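Local coordinates for protein D-alanine--D-alanine ligase (PDB 3TQT) that catalyses the ATP-dependent joining of two D-alanines into the D-alanyl-D-alanine dipeptide used in bacterial peptidoglycan synthesis, at residues I20-A25 against E57-H62; K85-L90 against G118-L123; T280-Q285 against N310-N315. All coordinates share one frame; numbering follows the deposited sequence.

Interaction 1. Residues I20-A25 against E57-H62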
ATOM      1  N   ILE A  20      -3.437 -21.613   7.555  1.00 28.42           N
ATOM      2  CA  ILE A  20      -2.179 -21.760   6.835  1.00 28.67           C
ATOM      3  C   ILE A  20      -1.113 -20.823   7.432  1.00 24.09           C
ATOM      4  O   ILE A  20       0.063 -21.175   7.534  1.00 26.73           O
ATOM      5  CB  ILE A  20      -2.353 -21.435   5.338  1.00 35.18           C
ATOM      6  CG1 ILE A  20      -3.525 -22.223   4.741  1.00 45.02           C
ATOM      7  CG2 ILE A  20      -1.054 -21.708   4.573  1.00 34.91           C
ATOM      8  CD1 ILE A  20      -3.851 -21.824   3.317  1.00 44.61           C
ATOM      9  N   SER A  21      -1.535 -19.627   7.827  1.00 22.32           N
ATOM     10  CA  SER A  21      -0.636 -18.661   8.444  1.00 25.80           C
ATOM     11  C   SER A  21       0.032 -19.247   9.689  1.00 29.46           C
ATOM     12  O   SER A  21       1.257 -19.120   9.902  1.00 19.77           O
ATOM     13  CB  SER A  21      -1.411 -17.388   8.801  1.00 20.25           C
ATOM     14  OG  SER A  21      -0.647 -16.561   9.649  1.00 23.84           O
ATOM     15  N   ILE A  22      -0.778 -19.888  10.520  1.00 25.35           N
ATOM     16  CA  ILE A  22      -0.257 -20.518  11.726  1.00 22.68           C
ATOM     17  C   ILE A  22       0.743 -21.609  11.359  1.00 19.67           C
ATOM     18  O   ILE A  22       1.797 -21.716  11.987  1.00 22.83           O
ATOM     19  CB  ILE A  22      -1.392 -21.125  12.569  1.00 21.03           C
ATOM     20  CG1 ILE A  22      -2.268 -20.005  13.136  1.00 32.45           C
ATOM     21  CG2 ILE A  22      -0.815 -21.993  13.683  1.00 24.86           C
ATOM     22  CD1 ILE A  22      -3.682 -20.439  13.452  1.00 36.18           C
ATOM     23  N   GLN A  23       0.413 -22.430  10.359  1.00 22.52           N
ATOM     24  CA  GLN A  23       1.338 -23.489   9.946  1.00 27.54           C
ATOM     25  C   GLN A  23       2.642 -22.925   9.359  1.00 27.84           C
ATOM     26  O   GLN A  23       3.716 -23.466   9.607  1.00 23.92           O
ATOM     27  CB  GLN A  23       0.693 -24.498   8.994  1.00 26.40           C
ATOM     28  CG  GLN A  23      -0.398 -25.342   9.660  1.00 37.76           C
ATOM     29  CD  GLN A  23       0.056 -25.931  10.995  1.00 47.69           C
ATOM     30  OE1 GLN A  23      -0.591 -25.735  12.031  1.00 48.46           O
ATOM     31  NE2 GLN A  23       1.174 -26.658  10.974  1.00 40.23           N
ATOM     32  N   SER A  24       2.540 -21.855   8.580  1.00 27.11           N
ATOM     33  CA  SER A  24       3.732 -21.150   8.100  1.00 25.59           C
ATOM     34  C   SER A  24       4.565 -20.661   9.281  1.00 24.15           C
ATOM     35  O   SER A  24       5.775 -20.875   9.338  1.00 26.78           O
ATOM     36  CB  SER A  24       3.341 -19.970   7.192  1.00 21.80           C
ATOM     37  OG  SER A  24       2.702 -20.444   6.027  1.00 26.71           O
ATOM     38  N   ALA A  25       3.911 -19.995  10.225  1.00 23.93           N
ATOM     39  CA  ALA A  25       4.601 -19.454  11.384  1.00 23.60           C
ATOM     40  C   ALA A  25       5.271 -20.553  12.199  1.00 25.90           C
ATOM     41  O   ALA A  25       6.363 -20.357  12.722  1.00 23.31           O
ATOM     42  CB  ALA A  25       3.657 -18.662  12.256  1.00 27.43           C
ATOM     43  N   GLU A  57       8.571 -22.672  21.973  1.00 30.63           N
ATOM     44  CA  GLU A  57       8.318 -24.098  22.110  1.00 32.19           C
ATOM     45  C   GLU A  57       6.828 -24.377  22.342  1.00 31.47           C
ATOM     46  O   GLU A  57       6.302 -25.374  21.867  1.00 31.31           O
ATOM     47  CB  GLU A  57       9.161 -24.704  23.236  1.00 35.27           C
ATOM     48  CG  GLU A  57       8.819 -24.180  24.633  1.00 41.67           C
ATOM     49  CD  GLU A  57       9.591 -22.920  25.024  1.00 50.44           C
ATOM     50  OE1 GLU A  57      10.154 -22.243  24.132  1.00 36.69           O
ATOM     51  OE2 GLU A  57       9.641 -22.610  26.239  1.00 60.30           O
ATOM     52  N   MET A  58       6.158 -23.494  23.074  1.00 29.49           N
ATOM     53  CA  MET A  58       4.741 -23.675  23.361  1.00 28.93           C
ATOM     54  C   MET A  58       3.929 -23.462  22.092  1.00 28.43           C
ATOM     55  O   MET A  58       2.923 -24.145  21.863  1.00 26.97           O
ATOM     56  CB  MET A  58       4.273 -22.687  24.425  1.00 25.22           C
ATOM     57  CG  MET A  58       4.839 -22.962  25.799  1.00 36.18           C
ATOM     58  SD  MET A  58       4.121 -21.861  27.021  1.00 53.03           S
ATOM     59  CE  MET A  58       2.543 -22.674  27.229  1.00 54.48           C
ATOM     60  N   PHE A  59       4.376 -22.515  21.270  1.00 30.16           N
ATOM     61  CA  PHE A  59       3.716 -22.242  19.995  1.00 30.89           C
ATOM     62  C   PHE A  59       3.837 -23.442  19.072  1.00 30.08           C
ATOM     63  O   PHE A  59       2.911 -23.762  18.345  1.00 31.46           O
ATOM     64  CB  PHE A  59       4.295 -20.991  19.310  1.00 24.08           C
ATOM     65  CG  PHE A  59       3.666 -20.700  17.976  1.00 26.10           C
ATOM     66  CD1 PHE A  59       2.324 -20.353  17.892  1.00 26.21           C
ATOM     67  CD2 PHE A  59       4.405 -20.782  16.809  1.00 28.61           C
ATOM     68  CE1 PHE A  59       1.732 -20.103  16.659  1.00 30.27           C
ATOM     69  CE2 PHE A  59       3.821 -20.520  15.579  1.00 25.40           C
ATOM     70  CZ  PHE A  59       2.480 -20.190  15.507  1.00 24.32           C
ATOM     71  N   LEU A  60       4.984 -24.112  19.097  1.00 28.17           N
ATOM     72  CA  LEU A  60       5.156 -25.304  18.271  1.00 26.75           C
ATOM     73  C   LEU A  60       4.318 -26.469  18.788  1.00 33.28           C
ATOM     74  O   LEU A  60       3.848 -27.297  18.015  1.00 32.24           O
ATOM     75  CB  LEU A  60       6.627 -25.715  18.212  1.00 28.02           C
ATOM     76  CG  LEU A  60       7.549 -24.650  17.618  1.00 30.01           C
ATOM     77  CD1 LEU A  60       8.987 -25.125  17.642  1.00 37.68           C
ATOM     78  CD2 LEU A  60       7.113 -24.302  16.200  1.00 30.92           C
ATOM     79  N   ALA A  61       4.127 -26.519  20.100  1.00 27.72           N
ATOM     80  CA  ALA A  61       3.477 -27.661  20.739  1.00 33.32           C
ATOM     81  C   ALA A  61       1.952 -27.583  20.765  1.00 32.74           C
ATOM     82  O   ALA A  61       1.277 -28.599  20.925  1.00 31.24           O
ATOM     83  CB  ALA A  61       4.017 -27.839  22.159  1.00 29.13           C
ATOM     84  N   HIS A  62       1.407 -26.382  20.623  1.00 28.47           N
ATOM     85  CA  HIS A  62      -0.026 -26.176  20.810  1.00 28.55           C
ATOM     86  C   HIS A  62      -0.601 -25.236  19.766  1.00 30.20           C
ATOM     87  O   HIS A  62       0.130 -24.479  19.155  1.00 35.19           O
ATOM     88  CB  HIS A  62      -0.277 -25.583  22.192  1.00 28.15           C
ATOM     89  CG  HIS A  62       0.135 -26.485  23.308  1.00 32.64           C
ATOM     90  ND1 HIS A  62       1.323 -26.331  23.997  1.00 36.71           N
ATOM     91  CD2 HIS A  62      -0.469 -27.566  23.841  1.00 27.21           C
ATOM     92  CE1 HIS A  62       1.418 -27.274  24.915  1.00 27.90           C
ATOM     93  NE2 HIS A  62       0.342 -28.037  24.840  1.00 32.13           N
TER
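Phe59 reaches out from its own short helix with the far end of its ring and overlaps Ala25 on the neighbouring helix. The ring atoms CE2 and CZ do the touching. Ala25 CB sits 3.8 Å from Phe59 CZ, and the Ala25 backbone lies still a little closer, with its carbonyl carbon C 3.7 Å from Phe59 CE2. That carbon stands at the ring edge, close to the ring plane, so the ring comes at the helix edge-on there. Its rim meets both the methyl and the carbonyl carbon of Ala25.

One turn earlier, Ile22 adds a second, thinner contact. Its CG2 branch lies 4.2 Å from Phe59 CZ, while its carbonyl O is 3.9 Å from the same ring atom and approaches obliquely. No hydrogen bond joins the two segments; the contact rests on one aromatic ring presenting its rim to a helix.

The first torsion of Phe59 explains the reach: CG is trans to the backbone N (chi1 178°), which carries the ring away from its own helix and toward residues 20-25. The backbones stand well apart, the nearest CA atoms being those of Ala25 and Leu60 at 9.1 Å.

Lys26, next along from Ala25, ties the same place together by polar means: it makes a cation-pi contact with the Phe59 ring and hydrogen-bonds through NZ to the carbonyls of Phe59 and His62. In the N-terminal domain, helix 18-31 thus packs beside helix 56-61, with Ala25 and Phe59 both resting on Cys11 of strand 5-12, Phe59 also meeting Val29, and Ile22 touching Pro64 of helix 64-70.

Interaction 2. Residues K85-L90 against G118-L123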
ATOM      1  N   LYS A  85      10.794  -1.617  21.869  1.00 35.96           N
ATOM      2  CA  LYS A  85       9.833  -2.518  22.494  1.00 37.14           C
ATOM      3  C   LYS A  85       8.417  -2.129  22.088  1.00 30.64           C
ATOM      4  O   LYS A  85       7.716  -1.445  22.824  1.00 30.13           O
ATOM      5  CB  LYS A  85       9.970  -2.479  24.013  1.00 30.51           C
ATOM      6  CG  LYS A  85      11.355  -2.841  24.524  1.00 39.28           C
ATOM      7  CD  LYS A  85      11.303  -3.182  26.010  1.00 44.46           C
ATOM      8  CE  LYS A  85      12.677  -3.540  26.553  1.00 54.22           C
ATOM      9  NZ  LYS A  85      13.043  -2.697  27.727  1.00 60.63           N
ATOM     10  N   PRO A  86       7.994  -2.580  20.904  1.00 27.71           N
ATOM     11  CA  PRO A  86       6.728  -2.155  20.309  1.00 27.55           C
ATOM     12  C   PRO A  86       5.503  -2.831  20.913  1.00 27.66           C
ATOM     13  O   PRO A  86       4.408  -2.295  20.758  1.00 29.87           O
ATOM     14  CB  PRO A  86       6.886  -2.574  18.850  1.00 24.92           C
ATOM     15  CG  PRO A  86       7.788  -3.757  18.904  1.00 24.02           C
ATOM     16  CD  PRO A  86       8.758  -3.467  20.010  1.00 25.60           C
ATOM     17  N   TRP A  87       5.680  -3.977  21.571  1.00 18.63           N
ATOM     18  CA  TRP A  87       4.552  -4.740  22.091  1.00 20.72           C
ATOM     19  C   TRP A  87       4.390  -4.463  23.565  1.00 27.52           C
ATOM     20  O   TRP A  87       5.368  -4.495  24.324  1.00 27.82           O
ATOM     21  CB  TRP A  87       4.772  -6.241  21.916  1.00 20.89           C
ATOM     22  CG  TRP A  87       5.340  -6.648  20.606  1.00 22.29           C
ATOM     23  CD1 TRP A  87       6.365  -7.525  20.398  1.00 26.41           C
ATOM     24  CD2 TRP A  87       4.918  -6.203  19.308  1.00 25.05           C
ATOM     25  NE1 TRP A  87       6.597  -7.667  19.043  1.00 28.28           N
ATOM     26  CE2 TRP A  87       5.729  -6.859  18.356  1.00 23.43           C
ATOM     27  CE3 TRP A  87       3.941  -5.308  18.857  1.00 21.33           C
ATOM     28  CZ2 TRP A  87       5.593  -6.649  16.990  1.00 27.12           C
ATOM     29  CZ3 TRP A  87       3.793  -5.117  17.491  1.00 30.08           C
ATOM     30  CH2 TRP A  87       4.618  -5.779  16.576  1.00 30.02           C
ATOM     31  N   GLN A  88       3.159  -4.212  23.982  1.00 24.30           N
ATOM     32  CA  GLN A  88       2.908  -3.872  25.377  1.00 30.76           C
ATOM     33  C   GLN A  88       1.812  -4.748  25.924  1.00 29.26           C
ATOM     34  O   GLN A  88       0.739  -4.820  25.350  1.00 27.68           O
ATOM     35  CB  GLN A  88       2.489  -2.412  25.505  1.00 32.21           C
ATOM     36  CG  GLN A  88       2.245  -1.972  26.936  1.00 43.31           C
ATOM     37  CD  GLN A  88       2.050  -0.481  27.044  1.00 53.98           C
ATOM     38  OE1 GLN A  88       2.768   0.298  26.412  1.00 57.38           O
ATOM     39  NE2 GLN A  88       1.067  -0.069  27.833  1.00 63.84           N
ATOM     40  N   SER A  89       2.077  -5.407  27.044  1.00 33.47           N
ATOM     41  CA  SER A  89       1.090  -6.298  27.640  1.00 39.12           C
ATOM     42  C   SER A  89      -0.098  -5.502  28.171  1.00 40.44           C
ATOM     43  O   SER A  89       0.063  -4.375  28.634  1.00 42.21           O
ATOM     44  CB  SER A  89       1.727  -7.111  28.768  1.00 52.34           C
ATOM     45  OG  SER A  89       2.326  -6.260  29.726  1.00 59.76           O
ATOM     46  N   LEU A  90      -1.288  -6.094  28.105  1.00 39.37           N
ATOM     47  CA  LEU A  90      -2.516  -5.422  28.535  1.00 42.64           C
ATOM     48  C   LEU A  90      -2.859  -5.623  30.018  1.00 51.24           C
ATOM     49  O   LEU A  90      -2.594  -6.676  30.597  1.00 52.62           O
ATOM     50  CB  LEU A  90      -3.692  -5.850  27.653  1.00 39.64           C
ATOM     51  CG  LEU A  90      -3.672  -5.208  26.267  1.00 42.62           C
ATOM     52  CD1 LEU A  90      -4.851  -5.673  25.436  1.00 48.90           C
ATOM     53  CD2 LEU A  90      -3.690  -3.696  26.409  1.00 43.57           C
ATOM     54  N   GLY A 118       1.812  -1.545   7.052  1.00 16.96           N
ATOM     55  CA  GLY A 118       1.583  -0.145   7.396  1.00 18.12           C
ATOM     56  C   GLY A 118       1.723   0.125   8.884  1.00 20.81           C
ATOM     57  O   GLY A 118       2.313   1.133   9.297  1.00 22.16           O
ATOM     58  N   LEU A 119       1.187  -0.781   9.697  1.00 18.74           N
ATOM     59  CA  LEU A 119       1.320  -0.676  11.145  1.00 21.73           C
ATOM     60  C   LEU A 119       2.788  -0.766  11.524  1.00 24.87           C
ATOM     61  O   LEU A 119       3.282  -0.005  12.364  1.00 20.03           O
ATOM     62  CB  LEU A 119       0.526  -1.781  11.847  1.00 25.36           C
ATOM     63  CG  LEU A 119       0.749  -1.845  13.358  1.00 25.29           C
ATOM     64  CD1 LEU A 119       0.631  -0.450  13.962  1.00 30.64           C
ATOM     65  CD2 LEU A 119      -0.244  -2.823  14.000  1.00 30.15           C
ATOM     66  N   LEU A 120       3.494  -1.684  10.878  1.00 16.13           N
ATOM     67  CA  LEU A 120       4.899  -1.897  11.183  1.00 16.58           C
ATOM     68  C   LEU A 120       5.735  -0.693  10.777  1.00 20.63           C
ATOM     69  O   LEU A 120       6.706  -0.359  11.460  1.00 23.11           O
ATOM     70  CB  LEU A 120       5.419  -3.181  10.528  1.00 19.23           C
ATOM     71  CG  LEU A 120       4.756  -4.472  11.029  1.00 21.89           C
ATOM     72  CD1 LEU A 120       5.266  -5.648  10.238  1.00 22.16           C
ATOM     73  CD2 LEU A 120       5.019  -4.670  12.524  1.00 20.68           C
ATOM     74  N   GLU A 121       5.364  -0.037   9.679  1.00 18.95           N
ATOM     75  CA  GLU A 121       6.013   1.215   9.301  1.00 20.33           C
ATOM     76  C   GLU A 121       5.759   2.284  10.356  1.00 24.60           C
ATOM     77  O   GLU A 121       6.660   3.038  10.713  1.00 22.68           O
ATOM     78  CB  GLU A 121       5.521   1.726   7.948  1.00 19.29           C
ATOM     79  CG  GLU A 121       5.890   0.844   6.782  1.00 18.67           C
ATOM     80  CD  GLU A 121       7.335   0.981   6.372  1.00 31.08           C
ATOM     81  OE1 GLU A 121       8.034   1.870   6.904  1.00 30.23           O
ATOM     82  OE2 GLU A 121       7.770   0.190   5.510  1.00 27.42           O
ATOM     83  N   LEU A 122       4.532   2.356  10.855  1.00 20.23           N
ATOM     84  CA  LEU A 122       4.197   3.371  11.853  1.00 21.12           C
ATOM     85  C   LEU A 122       4.968   3.130  13.149  1.00 27.08           C
ATOM     86  O   LEU A 122       5.243   4.067  13.899  1.00 29.11           O
ATOM     87  CB  LEU A 122       2.702   3.358  12.147  1.00 22.84           C
ATOM     88  CG  LEU A 122       1.823   3.897  11.029  1.00 25.35           C
ATOM     89  CD1 LEU A 122       0.377   3.552  11.330  1.00 29.25           C
ATOM     90  CD2 LEU A 122       2.012   5.405  10.934  1.00 24.90           C
ATOM     91  N   LEU A 123       5.295   1.870  13.410  1.00 25.14           N
ATOM     92  CA  LEU A 123       6.072   1.505  14.595  1.00 24.27           C
ATOM     93  C   LEU A 123       7.570   1.610  14.332  1.00 26.91           C
ATOM     94  O   LEU A 123       8.381   1.370  15.229  1.00 28.01           O
ATOM     95  CB  LEU A 123       5.737   0.088  15.052  1.00 22.08           C
ATOM     96  CG  LEU A 123       4.329  -0.150  15.593  1.00 22.27           C
ATOM     97  CD1 LEU A 123       4.168  -1.590  15.964  1.00 21.03           C
ATOM     98  CD2 LEU A 123       4.073   0.717  16.800  1.00 26.12           C
TER
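Leu123, Trp87 and Pro86 meet in the Rossmann-like N-terminal domain of the ligase, where the end of helix 115-122 packs on Pro86 and Trp87 at the start of strand 87-89 of the mixed sheet. All the contacts between the two segments are apolar, and no hydrogen bond crosses.

One pair is purely aliphatic: CD1 of Leu123, a residue just past the helix, lies 4.1 Å from Pro86 CB.

The other two contacts bring leucine methyls to the indole. The same Leu123 CD1 is 3.9 Å from Trp87 CZ3 and approaches the ring obliquely, the two side chains crossing at about a right angle. Leu120, one turn back, presents CD2 at the indole edge, near its plane, 4.2 Å from Trp87 CH2. The six-membered end of the indole therefore meets both leucines, and chi1 of Trp87 (-43°), with CG beside the backbone N, swings that end toward the helix.

The polar side of Trp87 is taken care of outside the contact, its NE1 hydrogen-bonding to Ser8 OG. Ile78 of strand 74-78 packs on Trp87 and Leu123, and the helix also meets the second subunit, whose Leu122 packs on Leu119. Within 85-90 the Pro86 ring sits over one face of the indole, with Pro86 CG 3.7 Å above the plane of the Trp87 ring and over its centre.

Interaction 3. Residues T280-Q285 against N310-N315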
ATOM      1  N   THR A 280      13.930 -22.251 -18.305  1.00 34.90           N
ATOM      2  CA  THR A 280      14.362 -22.078 -16.922  1.00 31.36           C
ATOM      3  C   THR A 280      14.957 -20.693 -16.726  1.00 36.02           C
ATOM      4  O   THR A 280      14.592 -19.974 -15.793  1.00 36.74           O
ATOM      5  CB  THR A 280      15.419 -23.118 -16.524  1.00 35.04           C
ATOM      6  OG1 THR A 280      14.846 -24.429 -16.573  1.00 39.53           O
ATOM      7  CG2 THR A 280      15.919 -22.850 -15.114  1.00 39.97           C
ATOM      8  N   LYS A 281      15.878 -20.326 -17.611  1.00 32.53           N
ATOM      9  CA  LYS A 281      16.532 -19.027 -17.546  1.00 37.24           C
ATOM     10  C   LYS A 281      15.534 -17.881 -17.654  1.00 35.94           C
ATOM     11  O   LYS A 281      15.676 -16.865 -16.979  1.00 31.29           O
ATOM     12  CB  LYS A 281      17.591 -18.897 -18.645  1.00 43.49           C
ATOM     13  CG  LYS A 281      18.797 -19.814 -18.468  1.00 59.52           C
ATOM     14  CD  LYS A 281      19.486 -19.584 -17.130  1.00 65.09           C
ATOM     15  CE  LYS A 281      20.758 -20.417 -17.016  1.00 70.87           C
ATOM     16  NZ  LYS A 281      21.506 -20.145 -15.750  1.00 71.48           N
ATOM     17  N   GLN A 282      14.530 -18.039 -18.511  1.00 31.25           N
ATOM     18  CA  GLN A 282      13.531 -16.989 -18.693  1.00 29.28           C
ATOM     19  C   GLN A 282      12.710 -16.829 -17.427  1.00 27.26           C
ATOM     20  O   GLN A 282      12.524 -15.720 -16.928  1.00 30.30           O
ATOM     21  CB  GLN A 282      12.601 -17.315 -19.849  1.00 36.85           C
ATOM     22  CG  GLN A 282      13.175 -17.056 -21.212  1.00 43.42           C
ATOM     23  CD  GLN A 282      12.183 -17.425 -22.291  1.00 41.92           C
ATOM     24  OE1 GLN A 282      11.112 -16.826 -22.397  1.00 40.39           O
ATOM     25  NE2 GLN A 282      12.520 -18.437 -23.080  1.00 43.42           N
ATOM     26  N   ILE A 283      12.211 -17.947 -16.918  1.00 26.37           N
ATOM     27  CA  ILE A 283      11.455 -17.935 -15.677  1.00 28.25           C
ATOM     28  C   ILE A 283      12.233 -17.195 -14.587  1.00 30.43           C
ATOM     29  O   ILE A 283      11.710 -16.313 -13.913  1.00 23.39           O
ATOM     30  CB  ILE A 283      11.125 -19.365 -15.239  1.00 29.85           C
ATOM     31  CG1 ILE A 283      10.135 -19.986 -16.239  1.00 30.43           C
ATOM     32  CG2 ILE A 283      10.564 -19.362 -13.819  1.00 27.74           C
ATOM     33  CD1 ILE A 283       9.887 -21.455 -16.041  1.00 36.19           C
ATOM     34  N   GLN A 284      13.498 -17.546 -14.424  1.00 27.02           N
ATOM     35  CA  GLN A 284      14.297 -16.925 -13.384  1.00 29.59           C
ATOM     36  C   GLN A 284      14.487 -15.432 -13.643  1.00 26.77           C
ATOM     37  O   GLN A 284      14.343 -14.618 -12.727  1.00 25.96           O
ATOM     38  CB  GLN A 284      15.631 -17.658 -13.222  1.00 28.80           C
ATOM     39  CG  GLN A 284      15.464 -19.025 -12.566  1.00 33.66           C
ATOM     40  CD  GLN A 284      16.727 -19.855 -12.607  1.00 38.88           C
ATOM     41  OE1 GLN A 284      17.411 -19.915 -13.625  1.00 35.73           O
ATOM     42  NE2 GLN A 284      17.045 -20.496 -11.493  1.00 38.26           N
ATOM     43  N   GLN A 285      14.771 -15.059 -14.888  1.00 25.47           N
ATOM     44  CA  GLN A 285      15.046 -13.655 -15.160  1.00 26.56           C
ATOM     45  C   GLN A 285      13.802 -12.795 -15.029  1.00 23.67           C
ATOM     46  O   GLN A 285      13.861 -11.686 -14.499  1.00 28.93           O
ATOM     47  CB  GLN A 285      15.672 -13.441 -16.530  1.00 25.49           C
ATOM     48  CG  GLN A 285      16.123 -11.994 -16.733  1.00 37.16           C
ATOM     49  CD  GLN A 285      17.231 -11.581 -15.767  1.00 40.27           C
ATOM     50  OE1 GLN A 285      18.348 -12.087 -15.849  1.00 39.90           O
ATOM     51  NE2 GLN A 285      16.922 -10.662 -14.843  1.00 35.71           N
ATOM     52  N   ASN A 310       5.942 -22.893 -25.053  1.00 31.82           N
ATOM     53  CA  ASN A 310       6.994 -22.363 -24.183  1.00 30.84           C
ATOM     54  C   ASN A 310       6.993 -20.846 -23.976  1.00 31.49           C
ATOM     55  O   ASN A 310       8.036 -20.250 -23.736  1.00 34.73           O
ATOM     56  CB  ASN A 310       8.364 -22.825 -24.667  1.00 36.95           C
ATOM     57  CG  ASN A 310       8.566 -24.297 -24.460  1.00 44.35           C
ATOM     58  OD1 ASN A 310       8.306 -24.819 -23.377  1.00 53.03           O
ATOM     59  ND2 ASN A 310       9.005 -24.984 -25.500  1.00 41.71           N
ATOM     60  N   LYS A 311       5.830 -20.218 -24.056  1.00 30.55           N
ATOM     61  CA  LYS A 311       5.772 -18.804 -23.725  1.00 27.84           C
ATOM     62  C   LYS A 311       5.626 -18.665 -22.214  1.00 23.40           C
ATOM     63  O   LYS A 311       4.743 -19.273 -21.604  1.00 27.23           O
ATOM     64  CB  LYS A 311       4.624 -18.117 -24.456  1.00 30.25           C
ATOM     65  CG  LYS A 311       4.441 -16.652 -24.102  1.00 37.33           C
ATOM     66  CD  LYS A 311       5.575 -15.768 -24.610  1.00 50.04           C
ATOM     67  CE  LYS A 311       5.365 -14.302 -24.189  1.00 47.39           C
ATOM     68  NZ  LYS A 311       6.530 -13.413 -24.525  1.00 41.03           N
ATOM     69  N   VAL A 312       6.497 -17.860 -21.619  1.00 27.37           N
ATOM     70  CA  VAL A 312       6.505 -17.666 -20.176  1.00 23.93           C
ATOM     71  C   VAL A 312       5.707 -16.422 -19.798  1.00 22.28           C
ATOM     72  O   VAL A 312       6.020 -15.313 -20.230  1.00 24.97           O
ATOM     73  CB  VAL A 312       7.947 -17.573 -19.659  1.00 20.92           C
ATOM     74  CG1 VAL A 312       7.971 -17.446 -18.132  1.00 26.99           C
ATOM     75  CG2 VAL A 312       8.733 -18.795 -20.109  1.00 25.49           C
ATOM     76  N   LEU A 313       4.679 -16.628 -18.984  1.00 26.22           N
ATOM     77  CA  LEU A 313       3.718 -15.589 -18.650  1.00 22.07           C
ATOM     78  C   LEU A 313       3.553 -15.475 -17.147  1.00 21.69           C
ATOM     79  O   LEU A 313       3.243 -16.462 -16.469  1.00 23.97           O
ATOM     80  CB  LEU A 313       2.358 -15.917 -19.255  1.00 23.12           C
ATOM     81  CG  LEU A 313       2.325 -16.089 -20.769  1.00 23.48           C
ATOM     82  CD1 LEU A 313       0.926 -16.545 -21.221  1.00 26.75           C
ATOM     83  CD2 LEU A 313       2.741 -14.778 -21.447  1.00 29.06           C
ATOM     84  N   VAL A 314       3.744 -14.270 -16.628  1.00 19.82           N
ATOM     85  CA  VAL A 314       3.523 -14.061 -15.209  1.00 21.53           C
ATOM     86  C   VAL A 314       2.023 -14.065 -14.972  1.00 23.82           C
ATOM     87  O   VAL A 314       1.269 -13.439 -15.714  1.00 24.69           O
ATOM     88  CB  VAL A 314       4.131 -12.735 -14.704  1.00 22.83           C
ATOM     89  CG1 VAL A 314       3.786 -12.541 -13.244  1.00 18.66           C
ATOM     90  CG2 VAL A 314       5.644 -12.725 -14.901  1.00 20.86           C
ATOM     91  N   ASN A 315       1.582 -14.792 -13.953  1.00 21.45           N
ATOM     92  CA  ASN A 315       0.189 -14.683 -13.538  1.00 20.91           C
ATOM     93  C   ASN A 315       0.014 -13.905 -12.243  1.00 20.05           C
ATOM     94  O   ASN A 315      -0.963 -13.179 -12.074  1.00 23.14           O
ATOM     95  CB  ASN A 315      -0.445 -16.053 -13.366  1.00 24.76           C
ATOM     96  CG  ASN A 315      -1.962 -15.993 -13.433  1.00 36.03           C
ATOM     97  OD1 ASN A 315      -2.530 -15.269 -14.262  1.00 34.24           O
ATOM     98  ND2 ASN A 315      -2.627 -16.737 -12.557  1.00 37.24           N
TER
HETATM   99  O   HOH W   1       8.684 -16.686 -23.298  1.00 32.96           O
HETATM  100  O   HOH W   2      10.475 -19.837 -24.683  1.00 42.99           O
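Val312 turns its two methyls to two neighbouring residues of helix 277-293, and they meet very different surroundings. The packed part is the pair Val312 and Ile283: CG1 of the valine lies 3.8 Å from CG1 of the isoleucine, and the two side chains cross at about a right angle. With Val312 CG1 trans to the backbone N (chi1 -177°), the other methyl, CG2, is left to face Gln282. Both members of the pair are buried, and both rest on Phe304 of the adjoining strand 298-306, while Val279 and Ile286 of the helix close in on Val312. This is a helix packed on strand 312-318 in the ATP-grasp part of the chain.

The looser side belongs to Gln282, which is partly exposed. Its CB is 4.1 Å from Val312 CG2, and its OE1 comes to 3.8 Å from the same methyl, a touch with no bond in it. Its amide instead reaches the other segment through two waters. One donates to Gln282 OE1 at 2.6 Å and accepts from Val312 N at 3.0 Å. The second accepts from Gln282 NE2 at 3.0 Å and donates to Asn310 O at 2.6 Å. NE2 also hydrogen-bonds to Ser278 OG within the helix.

Oxygen and nitrogen of the one amide are thus each given a suitable partner, which, with Ser278 on NE2, should hold its rotation. Because the waters supply the polar link, the N-H of Val312, at the start of the strand, and the carbonyl of Asn310, just before it, are satisfied without any direct hydrogen bond between the two segments.

In the fold
Interactions 1 and 2 both belong to the N-terminal domain, their centres 21 Å apart and their nearest atoms about 12 Å apart. Interaction 1 joins two helices beside the mixed sheet; interaction 2 sets a helix end against one of its strands, and both reach strand 5-12. Interaction 3 lies in the ATP-grasp region, on the opposite side of the chain's centre, 34 Å from interaction 1 and 39 Å from interaction 2 between centres. It alone is close to predicted sites: the Ile283 side chain is about 3 Å from that of Ile230, in the predicted ATP-binding range, and about 9 Å from that of Asp303, a predicted magnesium ligand.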